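Local coordinates for protein GH18 chiitnase (Pseudoalteromonas aurantia, PDB 6K7Z) that probably hydrolyses chitin from within the chain, as an endochitinase of glycoside hydrolase family 18, at residues A[74-79]-A[84-89]. Numbering follows the deposited sequence.
Sequences ISFGGG and NAYRSL
With chi1 at 172°, the Phe-76 ring lies on the far side of CB from the backbone N, while Tyr-86 holds CG anti to its carbonyl carbon (chi1 -76°); these torsions turn both rings into the region between strand and helix. There they meet only loosely, CE1 of Tyr-86 lying obliquely to the Phe-76 ring, 4.3 Å from CE2 of Phe-76. Phe-76 and Leu-89 come at each other from opposite directions, the CD1 methyl of Leu-89 sitting at the ring edge, near the ring plane, 4.0 Å from CZ of Phe-76. Leu-96 and Leu-100 of helix 93-106 also pack on Phe-76.

The tyrosine hydroxyl reaches the glycine run, OH of Tyr-86 lying 3.6 Å from the bare CA of Gly-77. Gly-77 and Gly-78 both have positive phi, a conformation glycine readily takes up. No direct hydrogen bond joins the two segments; two waters do so instead. One donates to O of Phe-76 (3.0 Å) and bonds OH of Tyr-86 (2.9 Å). The second, in the plane of the tyrosine ring at its edge, donates to O of Gly-78 (2.6 Å) and bonds the same OH (2.7 Å). One buried hydroxyl is thus linked through water to two backbone carbonyls, while Tyr-116 makes an edge-to-face contact with the Tyr-86 ring.

The short helical segment 84-89 runs nearly perpendicular to strand 74-77, at 99°, with the axes 11.9 Å apart. It belongs to helix 83-89, which follows strand 71-77 and precedes the longer helix 93-106, before the chain returns to the neighbouring parallel strand 111-115. Residues 75-78 match the SxGG signature on the third strand of the family 18 TIM barrel; OG of Ser-75 hydrogen-bonds Asp-113 of the DxxDxDxE motif, which in this family carries the catalytic acid and probably does so here.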
loop_
_atom_site.group_PDB
_atom_site.type_symbol
_atom_site.label_atom_id
_atom_site.label_comp_id
_atom_site.label_asym_id
_atom_site.label_seq_id
_atom_site.Cartn_x
_atom_site.Cartn_y
_atom_site.Cartn_z
ATOM N N ILE A 74 -5.872 -6.567 3.824
ATOM C CA ILE A 74 -4.680 -7.076 4.482
ATOM C C ILE A 74 -3.485 -6.680 3.626
ATOM O O ILE A 74 -3.503 -6.838 2.398
ATOM C CB ILE A 74 -4.760 -8.601 4.708
ATOM C CG1 ILE A 74 -3.555 -9.087 5.515
ATOM C CG2 ILE A 74 -4.913 -9.392 3.389
ATOM C CD1 ILE A 74 -3.521 -8.548 6.944
ATOM N N SER A 75 -2.476 -6.083 4.255
ATOM C CA SER A 75 -1.262 -5.723 3.543
ATOM C C SER A 75 -0.273 -6.873 3.664
ATOM O O SER A 75 0.108 -7.263 4.777
ATOM C CB SER A 75 -0.655 -4.431 4.078
ATOM O OG SER A 75 0.418 -4.028 3.252
ATOM N N PHE A 76 0.145 -7.397 2.517
ATOM C CA PHE A 76 1.091 -8.496 2.442
ATOM C C PHE A 76 2.473 -7.952 2.122
ATOM O O PHE A 76 2.646 -7.210 1.145
ATOM C CB PHE A 76 0.677 -9.493 1.367
ATOM C CG PHE A 76 1.713 -10.539 1.106
ATOM C CD1 PHE A 76 1.999 -11.490 2.074
ATOM C CD2 PHE A 76 2.412 -10.555 -0.088
ATOM C CE1 PHE A 76 2.966 -12.453 1.839
ATOM C CE2 PHE A 76 3.376 -11.522 -0.336
ATOM C CZ PHE A 76 3.654 -12.470 0.631
ATOM N N GLY A 77 3.453 -8.324 2.937
ATOM C CA GLY A 77 4.809 -7.880 2.681
ATOM C C GLY A 77 5.343 -6.976 3.773
ATOM O O GLY A 77 5.471 -7.394 4.926
ATOM N N GLY A 78 5.656 -5.732 3.433
ATOM C CA GLY A 78 6.283 -4.840 4.381
ATOM C C GLY A 78 7.793 -4.856 4.252
ATOM O O GLY A 78 8.394 -5.704 3.583
ATOM N N GLY A 79 8.409 -3.882 4.877
ATOM C CA GLY A 79 9.826 -3.698 4.761
ATOM C C GLY A 79 10.762 -4.738 5.336
ATOM O O GLY A 79 11.896 -4.783 4.979
ATOM N N ASN A 84 14.908 -13.515 0.165
ATOM C CA ASN A 84 14.964 -14.965 0.043
ATOM C C ASN A 84 13.574 -15.590 0.132
ATOM O O ASN A 84 13.305 -16.602 -0.524
ATOM C CB ASN A 84 15.893 -15.536 1.121
ATOM C CG ASN A 84 15.466 -15.152 2.536
ATOM O OD1 ASN A 84 14.832 -14.118 2.752
ATOM N ND2 ASN A 84 15.809 -15.996 3.508
ATOM N N ALA A 85 12.677 -15.009 0.933
ATOM C CA ALA A 85 11.315 -15.533 0.990
ATOM C C ALA A 85 10.581 -15.288 -0.323
ATOM O O ALA A 85 9.895 -16.182 -0.835
ATOM C CB ALA A 85 10.560 -14.908 2.162
ATOM N N TYR A 86 10.724 -14.084 -0.884
ATOM C CA TYR A 86 10.117 -13.780 -2.176
ATOM C C TYR A 86 10.673 -14.680 -3.272
ATOM O O TYR A 86 9.934 -15.117 -4.160
ATOM C CB TYR A 86 10.366 -12.316 -2.550
ATOM C CG TYR A 86 9.528 -11.272 -1.831
ATOM C CD1 TYR A 86 8.145 -11.225 -1.990
ATOM C CD2 TYR A 86 10.129 -10.299 -1.044
ATOM C CE1 TYR A 86 7.378 -10.251 -1.347
ATOM C CE2 TYR A 86 9.377 -9.321 -0.408
ATOM C CZ TYR A 86 8.005 -9.300 -0.564
ATOM O OH TYR A 86 7.260 -8.323 0.079
ATOM N N ARG A 87 11.977 -14.952 -3.239
ATOM C CA ARG A 87 12.573 -15.823 -4.251
ATOM C C ARG A 87 11.865 -17.168 -4.293
ATOM O O ARG A 87 11.533 -17.677 -5.372
ATOM C CB ARG A 87 14.061 -16.019 -3.971
ATOM C CG ARG A 87 14.836 -16.695 -5.106
ATOM C CD ARG A 87 16.272 -16.947 -4.676
ATOM N NE ARG A 87 17.113 -17.426 -5.770
ATOM C CZ ARG A 87 18.354 -17.874 -5.608
ATOM N NH1 ARG A 87 18.888 -17.917 -4.391
ATOM N NH2 ARG A 87 19.063 -18.281 -6.658
ATOM N N SER A 88 11.627 -17.761 -3.123
ATOM C CA SER A 88 10.904 -19.027 -3.064
ATOM C C SER A 88 9.469 -18.868 -3.544
ATOM O O SER A 88 8.965 -19.703 -4.306
ATOM C CB SER A 88 10.926 -19.575 -1.640
ATOM O OG SER A 88 12.256 -19.818 -1.215
ATOM N N LEU A 89 8.792 -17.807 -3.096
ATOM C CA LEU A 89 7.407 -17.598 -3.486
ATOM C C LEU A 89 7.273 -17.429 -4.985
ATOM O O LEU A 89 6.248 -17.816 -5.560
ATOM C CB LEU A 89 6.839 -16.367 -2.783
ATOM C CG LEU A 89 6.727 -16.463 -1.268
ATOM C CD1 LEU A 89 6.364 -15.100 -0.728
ATOM C CD2 LEU A 89 5.677 -17.488 -0.866
HETATM O O HOH W 1 4.624 -7.882 -1.005
HETATM O O HOH W 2 8.774 -6.284 1.031
#